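PDB 1VBL: pectate lyase 47 from Bacillus sp. TS-47, which cleaves pectate by beta-elimination, probably with the help of calcium. Local coordinates for residues N31-T36 / K59-K64; S135-G140 / I159-E164; D190-E195 / G230-K235; H251-L256 / V282-P287. All blocks are in the same frame, centred on the assembly; numbering follows the deposited sequence.

Interaction 1: N31-T36 / K59-K64; sequences NVFVVT and KIIYVK
V32 and Y62 meet on one face of a two-strand parallel pairing, while F33, V35, I61 and V63 fill the other. Backbone bonds zip the strands together; among them Y62 N reaches F33 O at 2.8 Å and V35 N reaches Y62 O at 2.8 Å. The tight part is the V35 side: its CG2 sits 3.8 Å from I61 CG2 and also touches V63, with A44 of helix 38-44 laid over this apolar patch. F33 turns its ring so that CD1 comes 4.1 Å from I61 CG1, and A44 touches this ring too. On the other face, Y62 takes CG anti to its carbonyl carbon (chi1 -72°), which stands the ring beside V32. V32 CG1 touches the ring edge 3.8 Å from Y62 CE2, and I60 CG2 lies over one ring face. The hydroxyl is held beyond the contact by G4 N and E2 OE2. Replacing Y62 by a serine would probably open a gap beside V32 and leave the N-terminal G4 and E2 without their shared partner. The solvent side is looser in its side chains: V34, T36 and K64 are exposed, though the backbone bond from K64 N to V35 O holds, and a water sits 3.1 Å from T36 O and 3.0 Å from K64 O. Parallel strands linked through a covering helix form the N-terminal end of the parallel beta-helix, typically helix-capped in pectate lyases.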
loop_
_atom_site.group_PDB
_atom_site.type_symbol
_atom_site.label_atom_id
_atom_site.label_comp_id
_atom_site.label_asym_id
_atom_site.label_seq_id
_atom_site.Cartn_x
_atom_site.Cartn_y
_atom_site.Cartn_z
ATOM N N ASN A 31 -16.949 20.820 11.558
ATOM C CA ASN A 31 -16.066 20.157 10.607
ATOM C C ASN A 31 -15.902 18.667 10.884
ATOM O O ASN A 31 -14.890 18.059 10.529
ATOM C CB ASN A 31 -14.713 20.864 10.598
ATOM C CG ASN A 31 -14.788 22.229 9.940
ATOM O OD1 ASN A 31 -14.075 23.158 10.317
ATOM N ND2 ASN A 31 -15.652 22.351 8.938
ATOM N N VAL A 32 -16.914 18.090 11.524
ATOM C CA VAL A 32 -16.943 16.667 11.833
ATOM C C VAL A 32 -18.095 16.138 10.992
ATOM O O VAL A 32 -19.247 16.530 11.193
ATOM C CB VAL A 32 -17.237 16.412 13.320
ATOM C CG1 VAL A 32 -17.295 14.918 13.590
ATOM C CG2 VAL A 32 -16.162 17.061 14.178
ATOM N N PHE A 33 -17.789 15.260 10.046
ATOM C CA PHE A 33 -18.819 14.737 9.161
ATOM C C PHE A 33 -19.026 13.232 9.226
ATOM O O PHE A 33 -18.177 12.483 9.707
ATOM C CB PHE A 33 -18.501 15.096 7.704
ATOM C CG PHE A 33 -18.045 16.515 7.501
ATOM C CD1 PHE A 33 -16.745 16.896 7.823
ATOM C CD2 PHE A 33 -18.912 17.469 6.984
ATOM C CE1 PHE A 33 -16.316 18.208 7.630
ATOM C CE2 PHE A 33 -18.494 18.786 6.785
ATOM C CZ PHE A 33 -17.193 19.156 7.109
ATOM N N VAL A 34 -20.182 12.812 8.729
ATOM C CA VAL A 34 -20.529 11.404 8.629
ATOM C C VAL A 34 -20.904 11.268 7.158
ATOM O O VAL A 34 -21.832 11.931 6.686
ATOM C CB VAL A 34 -21.739 11.037 9.505
ATOM C CG1 VAL A 34 -22.087 9.571 9.304
ATOM C CG2 VAL A 34 -21.419 11.304 10.973
ATOM N N VAL A 35 -20.174 10.431 6.426
ATOM C CA VAL A 35 -20.442 10.258 5.004
ATOM C C VAL A 35 -20.832 8.831 4.651
ATOM O O VAL A 35 -20.350 7.875 5.261
ATOM C CB VAL A 35 -19.221 10.688 4.158
ATOM C CG1 VAL A 35 -18.909 12.154 4.425
ATOM C CG2 VAL A 35 -18.010 9.821 4.491
ATOM N N THR A 36 -21.705 8.700 3.654
ATOM C CA THR A 36 -22.192 7.393 3.228
ATOM C C THR A 36 -22.025 7.108 1.731
ATOM O O THR A 36 -22.387 6.029 1.262
ATOM C CB THR A 36 -23.685 7.234 3.591
ATOM O OG1 THR A 36 -24.457 8.203 2.872
ATOM C CG2 THR A 36 -23.895 7.452 5.084
ATOM N N LYS A 59 -10.360 18.597 10.086
ATOM C CA LYS A 59 -11.644 17.964 9.834
ATOM C C LYS A 59 -11.631 16.472 10.117
ATOM O O LYS A 59 -10.632 15.783 9.881
ATOM C CB LYS A 59 -12.054 18.209 8.377
ATOM C CG LYS A 59 -10.987 17.803 7.366
ATOM C CD LYS A 59 -11.181 18.504 6.030
ATOM C CE LYS A 59 -9.938 18.379 5.161
ATOM N NZ LYS A 59 -8.713 18.902 5.841
ATOM N N ILE A 60 -12.753 15.983 10.633
ATOM C CA ILE A 60 -12.913 14.572 10.936
ATOM C C ILE A 60 -14.029 14.053 10.052
ATOM O O ILE A 60 -15.115 14.635 9.990
ATOM C CB ILE A 60 -13.294 14.339 12.405
ATOM C CG1 ILE A 60 -12.153 14.797 13.313
ATOM C CG2 ILE A 60 -13.604 12.858 12.634
ATOM C CD1 ILE A 60 -12.475 14.729 14.793
ATOM N N ILE A 61 -13.752 12.957 9.361
ATOM C CA ILE A 61 -14.720 12.366 8.461
ATOM C C ILE A 61 -14.956 10.901 8.796
ATOM O O ILE A 61 -14.061 10.068 8.647
ATOM C CB ILE A 61 -14.240 12.495 7.005
ATOM C CG1 ILE A 61 -14.044 13.978 6.669
ATOM C CG2 ILE A 61 -15.242 11.841 6.067
ATOM C CD1 ILE A 61 -13.485 14.241 5.295
ATOM N N TYR A 62 -16.166 10.602 9.257
ATOM C CA TYR A 62 -16.544 9.242 9.615
ATOM C C TYR A 62 -17.189 8.558 8.426
ATOM O O TYR A 62 -18.155 9.067 7.856
ATOM C CB TYR A 62 -17.524 9.252 10.791
ATOM C CG TYR A 62 -16.885 9.635 12.104
ATOM C CD1 TYR A 62 -15.982 8.778 12.735
ATOM C CD2 TYR A 62 -17.176 10.854 12.715
ATOM C CE1 TYR A 62 -15.385 9.123 13.943
ATOM C CE2 TYR A 62 -16.582 11.211 13.927
ATOM C CZ TYR A 62 -15.690 10.341 14.534
ATOM O OH TYR A 62 -15.100 10.685 15.731
ATOM N N VAL A 63 -16.644 7.407 8.053
ATOM C CA VAL A 63 -17.166 6.637 6.936
ATOM C C VAL A 63 -18.135 5.584 7.457
ATOM O O VAL A 63 -17.739 4.668 8.185
ATOM C CB VAL A 63 -16.028 5.930 6.165
ATOM C CG1 VAL A 63 -16.607 5.066 5.051
ATOM C CG2 VAL A 63 -15.071 6.965 5.592
ATOM N N LYS A 64 -19.408 5.722 7.097
ATOM C CA LYS A 64 -20.411 4.761 7.537
ATOM C C LYS A 64 -20.887 3.886 6.389
ATOM O O LYS A 64 -21.343 4.387 5.363
ATOM C CB LYS A 64 -21.617 5.471 8.158
ATOM C CG LYS A 64 -22.661 4.493 8.683
ATOM C CD LYS A 64 -23.835 5.191 9.336
ATOM C CE LYS A 64 -24.842 4.177 9.871
ATOM N NZ LYS A 64 -26.001 4.831 10.546
HETATM O O HOH W 1 -23.107 3.622 3.008
#

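Interaction 2: S135-G140 / I159-E164; sequences SIIGVG and IIRNIE
The carboxamide of N162 aims the two hydrogens of ND2 at two carbonyls of 135-140. G138 O, 2.9 Å from ND2, lies close to the amide plane, yet the donor stands above the plane of the G138 carbonyl. G140 O, 2.8 Å from ND2, is met on a lone pair in its own carbonyl plane, though it sits 21° out of the amide. OD1 faces elsewhere and accepts from G413 N. The other flat group, the R161 guanidinium, leads away to D203 and E6; only its aliphatic stem belongs here, with I137 CD1 lying 3.7 Å from R161 CB. On the opposite face of the strands I160 bends at chi2 (-62°) and lays its CD1 3.5 Å from I136 CB, and I163 CD1 closes on I136 CG2 at 3.9 Å. Where strand 156-161 ends, N162 has a left-handed backbone conformation (phi 57°), as in the short asparagine-bearing turns of pectate lyase beta-helices, and N205 grips I160 O and I163 N around it. G138 fits because a CB there would run into N162 O. A valine in place of N162 would probably leave the carbonyls of G138 and G140 without this donor and G413 N without its acceptor. The chemistry thus implies a corner pinned by a side-chain amide spanning from the neighbouring coil to the C-terminal tail, backed by buried isoleucines.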
loop_
_atom_site.group_PDB
_atom_site.type_symbol
_atom_site.label_atom_id
_atom_site.label_comp_id
_atom_site.label_asym_id
_atom_site.label_seq_id
_atom_site.Cartn_x
_atom_site.Cartn_y
_atom_site.Cartn_z
ATOM N N SER A 135 -8.712 13.472 9.416
ATOM C CA SER A 135 -8.837 12.159 10.024
ATOM C C SER A 135 -10.031 11.512 9.335
ATOM O O SER A 135 -11.144 12.030 9.400
ATOM C CB SER A 135 -9.104 12.247 11.534
ATOM O OG SER A 135 -7.927 12.569 12.259
ATOM N N ILE A 136 -9.785 10.409 8.639
ATOM C CA ILE A 136 -10.854 9.676 7.973
ATOM C C ILE A 136 -10.950 8.394 8.782
ATOM O O ILE A 136 -10.021 7.577 8.797
ATOM C CB ILE A 136 -10.511 9.379 6.497
ATOM C CG1 ILE A 136 -10.262 10.700 5.759
ATOM C CG2 ILE A 136 -11.659 8.617 5.839
ATOM C CD1 ILE A 136 -9.942 10.554 4.280
ATOM N N ILE A 137 -12.078 8.243 9.469
ATOM C CA ILE A 137 -12.305 7.116 10.365
ATOM C C ILE A 137 -13.557 6.316 10.045
ATOM O O ILE A 137 -14.650 6.873 9.950
ATOM C CB ILE A 137 -12.437 7.623 11.822
ATOM C CG1 ILE A 137 -11.249 8.523 12.177
ATOM C CG2 ILE A 137 -12.565 6.450 12.777
ATOM C CD1 ILE A 137 -9.896 7.861 12.068
ATOM N N GLY A 138 -13.397 5.003 9.906
ATOM C CA GLY A 138 -14.535 4.157 9.616
ATOM C C GLY A 138 -15.399 3.949 10.847
ATOM O O GLY A 138 -14.898 3.908 11.975
ATOM N N VAL A 139 -16.705 3.823 10.633
ATOM C CA VAL A 139 -17.640 3.606 11.728
ATOM C C VAL A 139 -17.901 2.118 11.946
ATOM O O VAL A 139 -18.154 1.376 10.997
ATOM C CB VAL A 139 -19.002 4.299 11.451
ATOM C CG1 VAL A 139 -20.005 3.935 12.538
ATOM C CG2 VAL A 139 -18.813 5.805 11.381
ATOM N N GLY A 140 -17.821 1.688 13.200
ATOM C CA GLY A 140 -18.093 0.301 13.536
ATOM C C GLY A 140 -17.228 -0.774 12.902
ATOM O O GLY A 140 -16.022 -0.608 12.734
ATOM N N ILE A 159 -4.720 11.092 9.277
ATOM C CA ILE A 159 -4.974 9.834 9.964
ATOM C C ILE A 159 -6.084 9.060 9.248
ATOM O O ILE A 159 -7.152 9.603 8.981
ATOM C CB ILE A 159 -5.433 10.073 11.422
ATOM C CG1 ILE A 159 -4.315 10.726 12.235
ATOM C CG2 ILE A 159 -5.850 8.752 12.058
ATOM C CD1 ILE A 159 -4.683 10.969 13.701
ATOM N N ILE A 160 -5.824 7.793 8.938
ATOM C CA ILE A 160 -6.815 6.943 8.279
ATOM C C ILE A 160 -6.938 5.677 9.118
ATOM O O ILE A 160 -5.958 4.948 9.294
ATOM C CB ILE A 160 -6.373 6.538 6.861
ATOM C CG1 ILE A 160 -5.986 7.779 6.051
ATOM C CG2 ILE A 160 -7.502 5.755 6.178
ATOM C CD1 ILE A 160 -7.108 8.769 5.846
ATOM N N ARG A 161 -8.132 5.406 9.634
ATOM C CA ARG A 161 -8.314 4.231 10.478
ATOM C C ARG A 161 -9.669 3.545 10.359
ATOM O O ARG A 161 -10.663 4.148 9.950
ATOM C CB ARG A 161 -8.131 4.604 11.955
ATOM C CG ARG A 161 -6.864 5.373 12.299
ATOM C CD ARG A 161 -6.861 5.754 13.776
ATOM N NE ARG A 161 -6.595 4.615 14.655
ATOM C CZ ARG A 161 -6.771 4.629 15.975
ATOM N NH1 ARG A 161 -7.230 5.723 16.576
ATOM N NH2 ARG A 161 -6.465 3.560 16.702
ATOM N N ASN A 162 -9.677 2.273 10.743
ATOM C CA ASN A 162 -10.874 1.442 10.793
ATOM C C ASN A 162 -11.690 1.274 9.516
ATOM O O ASN A 162 -12.920 1.201 9.567
ATOM C CB ASN A 162 -11.772 1.960 11.915
ATOM C CG ASN A 162 -12.706 0.897 12.448
ATOM O OD1 ASN A 162 -12.311 -0.255 12.625
ATOM N ND2 ASN A 162 -13.945 1.278 12.720
ATOM N N ILE A 163 -11.015 1.185 8.375
ATOM C CA ILE A 163 -11.719 1.014 7.113
ATOM C C ILE A 163 -11.205 -0.202 6.345
ATOM O O ILE A 163 -10.016 -0.512 6.377
ATOM C CB ILE A 163 -11.559 2.267 6.219
ATOM C CG1 ILE A 163 -12.249 3.464 6.879
ATOM C CG2 ILE A 163 -12.128 2.005 4.832
ATOM C CD1 ILE A 163 -11.921 4.792 6.224
ATOM N N GLU A 164 -12.118 -0.905 5.683
ATOM C CA GLU A 164 -11.739 -2.047 4.870
ATOM C C GLU A 164 -11.691 -1.543 3.435
ATOM O O GLU A 164 -12.721 -1.168 2.861
ATOM C CB GLU A 164 -12.759 -3.180 4.968
ATOM C CG GLU A 164 -12.435 -4.320 4.010
ATOM C CD GLU A 164 -13.513 -5.383 3.956
ATOM O OE1 GLU A 164 -13.700 -6.100 4.958
ATOM O OE2 GLU A 164 -14.176 -5.495 2.906
HETATM O O HOH W 2 -15.019 -0.772 9.994
#

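Interaction 3: D190-E195 / G230-K235; sequences DSISIE and GALDIK. With CA (calcium ion), chain B.
D190 opens the first segment by reaching across to the calcium ion and to G230 together. Its carboxylate chelates the metal through OD1 and OD2, each 2.6 Å from the calcium, while G230 N, 2.7 Å from D190 OD1, comes in on the anti side of that oxygen. D233 adds OD2 at 2.5 Å from the metal; the two carboxylates are turned 72° apart, and the calcium presumably offsets the repulsion between them. D229 and three waters complete the shell. I192 then joins the strand pairing, accepting from D233 N, and turns its side chain inward beside L232. S193 points to the metal side, where its OG donates to E195 OE1 at 2.7 Å and also receives a water. Back on the inner face, I194 CD1 rests 4.0 Å from L232 CD2 and against I234. E195 finishes the run with K235 extended alongside: E195 CD touches K235 CE at 3.6 Å, but K235 NZ remains 4.2 Å from E195 OE1, beyond a salt bridge. Strand 192-195 lies between the parallel strands 149-153 and 232-235, its isoleucines facing strand 200-208 and, at I194, strand 239-251 across the interior of the beta-helix.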
loop_
_atom_site.group_PDB
_atom_site.type_symbol
_atom_site.label_atom_id
_atom_site.label_comp_id
_atom_site.label_asym_id
_atom_site.label_seq_id
_atom_site.Cartn_x
_atom_site.Cartn_y
_atom_site.Cartn_z
ATOM N N ASP A 190 -4.045 2.787 -6.246
ATOM C CA ASP A 190 -3.751 2.158 -4.957
ATOM C C ASP A 190 -4.895 2.525 -4.020
ATOM O O ASP A 190 -5.570 3.531 -4.235
ATOM C CB ASP A 190 -2.474 2.724 -4.340
ATOM C CG ASP A 190 -1.365 2.874 -5.334
ATOM O OD1 ASP A 190 -1.098 1.905 -6.074
ATOM O OD2 ASP A 190 -0.753 3.962 -5.369
ATOM N N SER A 191 -5.104 1.736 -2.969
ATOM C CA SER A 191 -6.160 2.061 -2.015
ATOM C C SER A 191 -5.750 3.344 -1.294
ATOM O O SER A 191 -6.580 4.202 -0.999
ATOM C CB SER A 191 -6.352 0.916 -1.016
ATOM O OG SER A 191 -6.994 -0.183 -1.645
ATOM N N ILE A 192 -4.456 3.461 -1.015
ATOM C CA ILE A 192 -3.906 4.645 -0.367
ATOM C C ILE A 192 -2.556 4.943 -0.999
ATOM O O ILE A 192 -1.661 4.098 -1.007
ATOM C CB ILE A 192 -3.708 4.455 1.158
ATOM C CG1 ILE A 192 -5.067 4.311 1.847
ATOM C CG2 ILE A 192 -2.952 5.653 1.738
ATOM C CD1 ILE A 192 -4.987 4.189 3.362
ATOM N N SER A 193 -2.427 6.147 -1.540
ATOM C CA SER A 193 -1.196 6.575 -2.180
ATOM C C SER A 193 -0.690 7.824 -1.467
ATOM O O SER A 193 -1.357 8.856 -1.451
ATOM C CB SER A 193 -1.449 6.879 -3.658
ATOM O OG SER A 193 -0.277 7.389 -4.270
ATOM N N ILE A 194 0.488 7.710 -0.867
ATOM C CA ILE A 194 1.100 8.810 -0.138
ATOM C C ILE A 194 2.242 9.373 -0.981
ATOM O O ILE A 194 3.247 8.693 -1.215
ATOM C CB ILE A 194 1.629 8.307 1.222
ATOM C CG1 ILE A 194 0.472 7.699 2.019
ATOM C CG2 ILE A 194 2.287 9.443 1.987
ATOM C CD1 ILE A 194 0.890 7.029 3.332
ATOM N N GLU A 195 2.080 10.612 -1.437
ATOM C CA GLU A 195 3.084 11.253 -2.283
ATOM C C GLU A 195 3.442 12.646 -1.767
ATOM O O GLU A 195 2.567 13.489 -1.581
ATOM C CB GLU A 195 2.554 11.357 -3.720
ATOM C CG GLU A 195 1.871 10.089 -4.217
ATOM C CD GLU A 195 1.194 10.255 -5.572
ATOM O OE1 GLU A 195 0.398 9.365 -5.944
ATOM O OE2 GLU A 195 1.456 11.261 -6.267
ATOM N N GLY A 230 -0.809 -0.825 -6.027
ATOM C CA GLY A 230 -0.465 -0.963 -4.622
ATOM C C GLY A 230 -1.622 -0.900 -3.640
ATOM O O GLY A 230 -2.699 -0.384 -3.944
ATOM N N ALA A 231 -1.405 -1.450 -2.450
ATOM C CA ALA A 231 -2.421 -1.394 -1.410
ATOM C C ALA A 231 -2.157 -0.066 -0.711
ATOM O O ALA A 231 -3.052 0.757 -0.524
ATOM C CB ALA A 231 -2.246 -2.551 -0.425
ATOM N N LEU A 232 -0.893 0.138 -0.358
ATOM C CA LEU A 232 -0.464 1.344 0.335
ATOM C C LEU A 232 0.943 1.692 -0.137
ATOM O O LEU A 232 1.918 1.099 0.319
ATOM C CB LEU A 232 -0.459 1.082 1.843
ATOM C CG LEU A 232 -0.422 2.250 2.830
ATOM C CD1 LEU A 232 -0.370 1.685 4.245
ATOM C CD2 LEU A 232 0.778 3.140 2.567
ATOM N N ASP A 233 1.047 2.647 -1.057
ATOM C CA ASP A 233 2.349 3.042 -1.573
ATOM C C ASP A 233 2.792 4.390 -1.036
ATOM O O ASP A 233 1.973 5.273 -0.787
ATOM C CB ASP A 233 2.345 3.048 -3.101
ATOM C CG ASP A 233 2.294 1.645 -3.683
ATOM O OD1 ASP A 233 2.700 0.689 -2.990
ATOM O OD2 ASP A 233 1.865 1.487 -4.838
ATOM N N ILE A 234 4.102 4.525 -0.862
ATOM C CA ILE A 234 4.710 5.730 -0.317
ATOM C C ILE A 234 5.849 6.159 -1.228
ATOM O O ILE A 234 6.781 5.390 -1.465
ATOM C CB ILE A 234 5.253 5.435 1.098
ATOM C CG1 ILE A 234 4.100 4.946 1.985
ATOM C CG2 ILE A 234 5.922 6.671 1.685
ATOM C CD1 ILE A 234 4.534 4.416 3.335
ATOM N N LYS A 235 5.789 7.387 -1.732
ATOM C CA LYS A 235 6.835 7.850 -2.638
ATOM C C LYS A 235 7.014 9.361 -2.684
ATOM O O LYS A 235 6.338 10.115 -1.981
ATOM C CB LYS A 235 6.542 7.351 -4.056
ATOM C CG LYS A 235 5.261 7.920 -4.652
ATOM C CD LYS A 235 5.007 7.391 -6.062
ATOM C CE LYS A 235 3.753 8.008 -6.666
ATOM N NZ LYS A 235 3.467 7.502 -8.040
HETATM CA CA CA B . 1.213 2.947 -6.817
HETATM O O HOH W 3 2.257 6.568 -4.018
HETATM O O HOH W 4 -0.072 3.813 -8.640
HETATM O O HOH W 5 2.498 5.079 -6.006
HETATM O O HOH W 6 3.196 2.514 -8.302
#

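Interaction 4: H251-L256 / V282-P287; sequences HDKVTL and VTQRLP
Residues H251-L256 and V282-P287 run side by side in the same direction, the first turning a corner at D252, with V254 N bonded to Q284 O (3.1 Å) and T255 N to R285 O (2.8 Å). They belong to successive coils of the right-handed parallel beta-helix of pectate lyases, here where one face of the coil gives way to the next. D252 and Q284 are tied twice: Q284 N donates to D252 O, and Q284 NE2 reaches D252 OD1 at 2.9 Å on its syn side, in a bond of 165°. T283 CB packs against that same D252 OD1, while D252 OD2 forms a long, weak salt bridge with K253 NZ. Inside, V254 CG2 presses on L286 CD2 at 3.4 Å, closer than carbons usually sit, and touches V282 CB at 3.6 Å. P287, preceded by a cis peptide bond, lies alongside T255, with its CB against T255 CG2. H251 is anchored by D209 through ND1. R285 has a left-handed backbone, and its side chain, extended from CG to NE, rises between K253 and L256. K253 CD lies 3.6 Å from R285 CZ, over the centre of the guanidinium, and L256 CD1 covers the opposite face nearer the rim. The sandwich limits how the guanidinium can turn and lies close to the calcium site, the L256 side chain being about 6 Å from the ion. At the guanidinium edge, in its plane, a water accepts from R285 NH1.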
loop_
_atom_site.group_PDB
_atom_site.type_symbol
_atom_site.label_atom_id
_atom_site.label_comp_id
_atom_site.label_asym_id
_atom_site.label_seq_id
_atom_site.Cartn_x
_atom_site.Cartn_y
_atom_site.Cartn_z
ATOM N N HIS A 251 -3.627 -9.869 -2.256
ATOM C CA HIS A 251 -3.169 -8.775 -3.096
ATOM C C HIS A 251 -1.752 -9.086 -3.547
ATOM O O HIS A 251 -1.007 -9.775 -2.852
ATOM C CB HIS A 251 -3.184 -7.472 -2.294
ATOM C CG HIS A 251 -2.841 -6.256 -3.099
ATOM N ND1 HIS A 251 -3.743 -5.640 -3.939
ATOM C CD2 HIS A 251 -1.696 -5.536 -3.181
ATOM C CE1 HIS A 251 -3.169 -4.590 -4.505
ATOM N NE2 HIS A 251 -1.928 -4.505 -4.062
ATOM N N ASP A 252 -1.375 -8.556 -4.704
ATOM C CA ASP A 252 -0.049 -8.789 -5.255
ATOM C C ASP A 252 1.024 -7.857 -4.671
ATOM O O ASP A 252 1.766 -8.247 -3.762
ATOM C CB ASP A 252 -0.113 -8.654 -6.784
ATOM C CG ASP A 252 1.233 -8.841 -7.446
ATOM O OD1 ASP A 252 2.168 -9.311 -6.770
ATOM O OD2 ASP A 252 1.352 -8.522 -8.650
ATOM N N LYS A 253 1.093 -6.634 -5.191
ATOM C CA LYS A 253 2.079 -5.641 -4.756
ATOM C C LYS A 253 1.515 -4.791 -3.619
ATOM O O LYS A 253 0.749 -3.859 -3.851
ATOM C CB LYS A 253 2.456 -4.746 -5.937
ATOM C CG LYS A 253 3.000 -5.511 -7.141
ATOM C CD LYS A 253 3.391 -4.556 -8.257
ATOM C CE LYS A 253 4.039 -5.283 -9.427
ATOM N NZ LYS A 253 3.080 -6.129 -10.195
ATOM N N VAL A 254 1.922 -5.101 -2.395
ATOM C CA VAL A 254 1.401 -4.409 -1.226
ATOM C C VAL A 254 1.898 -2.995 -0.938
ATOM O O VAL A 254 1.150 -2.029 -1.105
ATOM C CB VAL A 254 1.607 -5.268 0.047
ATOM C CG1 VAL A 254 1.022 -4.558 1.260
ATOM C CG2 VAL A 254 0.946 -6.627 -0.139
ATOM N N THR A 255 3.150 -2.867 -0.509
ATOM C CA THR A 255 3.675 -1.556 -0.149
ATOM C C THR A 255 5.036 -1.173 -0.707
ATOM O O THR A 255 6.060 -1.756 -0.362
ATOM C CB THR A 255 3.724 -1.405 1.389
ATOM O OG1 THR A 255 2.385 -1.379 1.901
ATOM C CG2 THR A 255 4.450 -0.117 1.793
ATOM N N LEU A 256 5.025 -0.161 -1.561
ATOM C CA LEU A 256 6.240 0.358 -2.159
ATOM C C LEU A 256 6.653 1.588 -1.349
ATOM O O LEU A 256 5.814 2.420 -1.007
ATOM C CB LEU A 256 5.961 0.763 -3.608
ATOM C CG LEU A 256 7.108 1.295 -4.467
ATOM C CD1 LEU A 256 8.147 0.203 -4.682
ATOM C CD2 LEU A 256 6.547 1.763 -5.805
ATOM N N VAL A 282 -0.239 -12.616 0.430
ATOM C CA VAL A 282 0.055 -11.514 -0.476
ATOM C C VAL A 282 1.310 -11.954 -1.234
ATOM O O VAL A 282 1.960 -12.929 -0.853
ATOM C CB VAL A 282 0.276 -10.177 0.270
ATOM C CG1 VAL A 282 -1.067 -9.657 0.785
ATOM C CG2 VAL A 282 1.248 -10.367 1.433
ATOM N N THR A 283 1.664 -11.242 -2.295
ATOM C CA THR A 283 2.791 -11.664 -3.114
ATOM C C THR A 283 4.161 -11.025 -2.915
ATOM O O THR A 283 5.157 -11.735 -2.768
ATOM C CB THR A 283 2.420 -11.534 -4.609
ATOM O OG1 THR A 283 1.238 -12.301 -4.868
ATOM C CG2 THR A 283 3.552 -12.032 -5.497
ATOM N N GLN A 284 4.216 -9.698 -2.912
ATOM C CA GLN A 284 5.495 -9.010 -2.801
ATOM C C GLN A 284 5.391 -7.601 -2.216
ATOM O O GLN A 284 4.292 -7.067 -2.045
ATOM C CB GLN A 284 6.115 -8.926 -4.195
ATOM C CG GLN A 284 5.190 -8.243 -5.202
ATOM C CD GLN A 284 5.719 -8.281 -6.624
ATOM O OE1 GLN A 284 6.838 -7.850 -6.893
ATOM N NE2 GLN A 284 4.907 -8.793 -7.545
ATOM N N ARG A 285 6.550 -7.007 -1.937
ATOM C CA ARG A 285 6.651 -5.650 -1.386
ATOM C C ARG A 285 6.018 -5.550 -0.005
ATOM O O ARG A 285 5.004 -4.875 0.171
ATOM C CB ARG A 285 5.973 -4.647 -2.328
ATOM C CG ARG A 285 6.535 -4.634 -3.743
ATOM C CD ARG A 285 5.848 -3.564 -4.579
ATOM N NE ARG A 285 6.411 -3.462 -5.923
ATOM C CZ ARG A 285 6.013 -2.578 -6.833
ATOM N NH1 ARG A 285 5.047 -1.714 -6.548
ATOM N NH2 ARG A 285 6.584 -2.552 -8.031
ATOM N N LEU A 286 6.641 -6.191 0.980
ATOM C CA LEU A 286 6.101 -6.202 2.336
ATOM C C LEU A 286 7.016 -5.619 3.418
ATOM O O LEU A 286 7.152 -6.206 4.488
ATOM C CB LEU A 286 5.745 -7.641 2.722
ATOM C CG LEU A 286 5.100 -8.497 1.629
ATOM C CD1 LEU A 286 4.822 -9.899 2.172
ATOM C CD2 LEU A 286 3.805 -7.839 1.159
ATOM N N PRO A 287 7.625 -4.446 3.177
ATOM C CA PRO A 287 7.544 -3.590 1.993
ATOM C C PRO A 287 8.814 -3.690 1.143
ATOM O O PRO A 287 9.738 -4.420 1.489
ATOM C CB PRO A 287 7.422 -2.212 2.608
ATOM C CG PRO A 287 8.462 -2.303 3.705
ATOM C CD PRO A 287 8.260 -3.711 4.290
HETATM O O HOH W 7 3.081 -1.670 -4.224
#

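In the fold
The four contacts step along the axis of the beta-helix. Interactions 1 and 2 are direct neighbours, centres about 10 Å apart: strands 59-63 and 134-138 adjoin, with I61 N 2.8 Å from S135 O and V63 O 2.8 Å from V139 N. Interaction 2 touches interaction 3 through the interior, where I160 CG2 meets I192 CD1 at 4.1 Å. Interactions 3 and 4, centres about 11 Å apart, share the calcium neighbourhood: L256 N lies 2.9 Å from D233 OD1, so 251-256 probably steadies the oxygen of D233 that is not bound to the metal. Interaction 1 is remote from the metal site, its centre about 22 Å from that of interaction 3, with no touch between them.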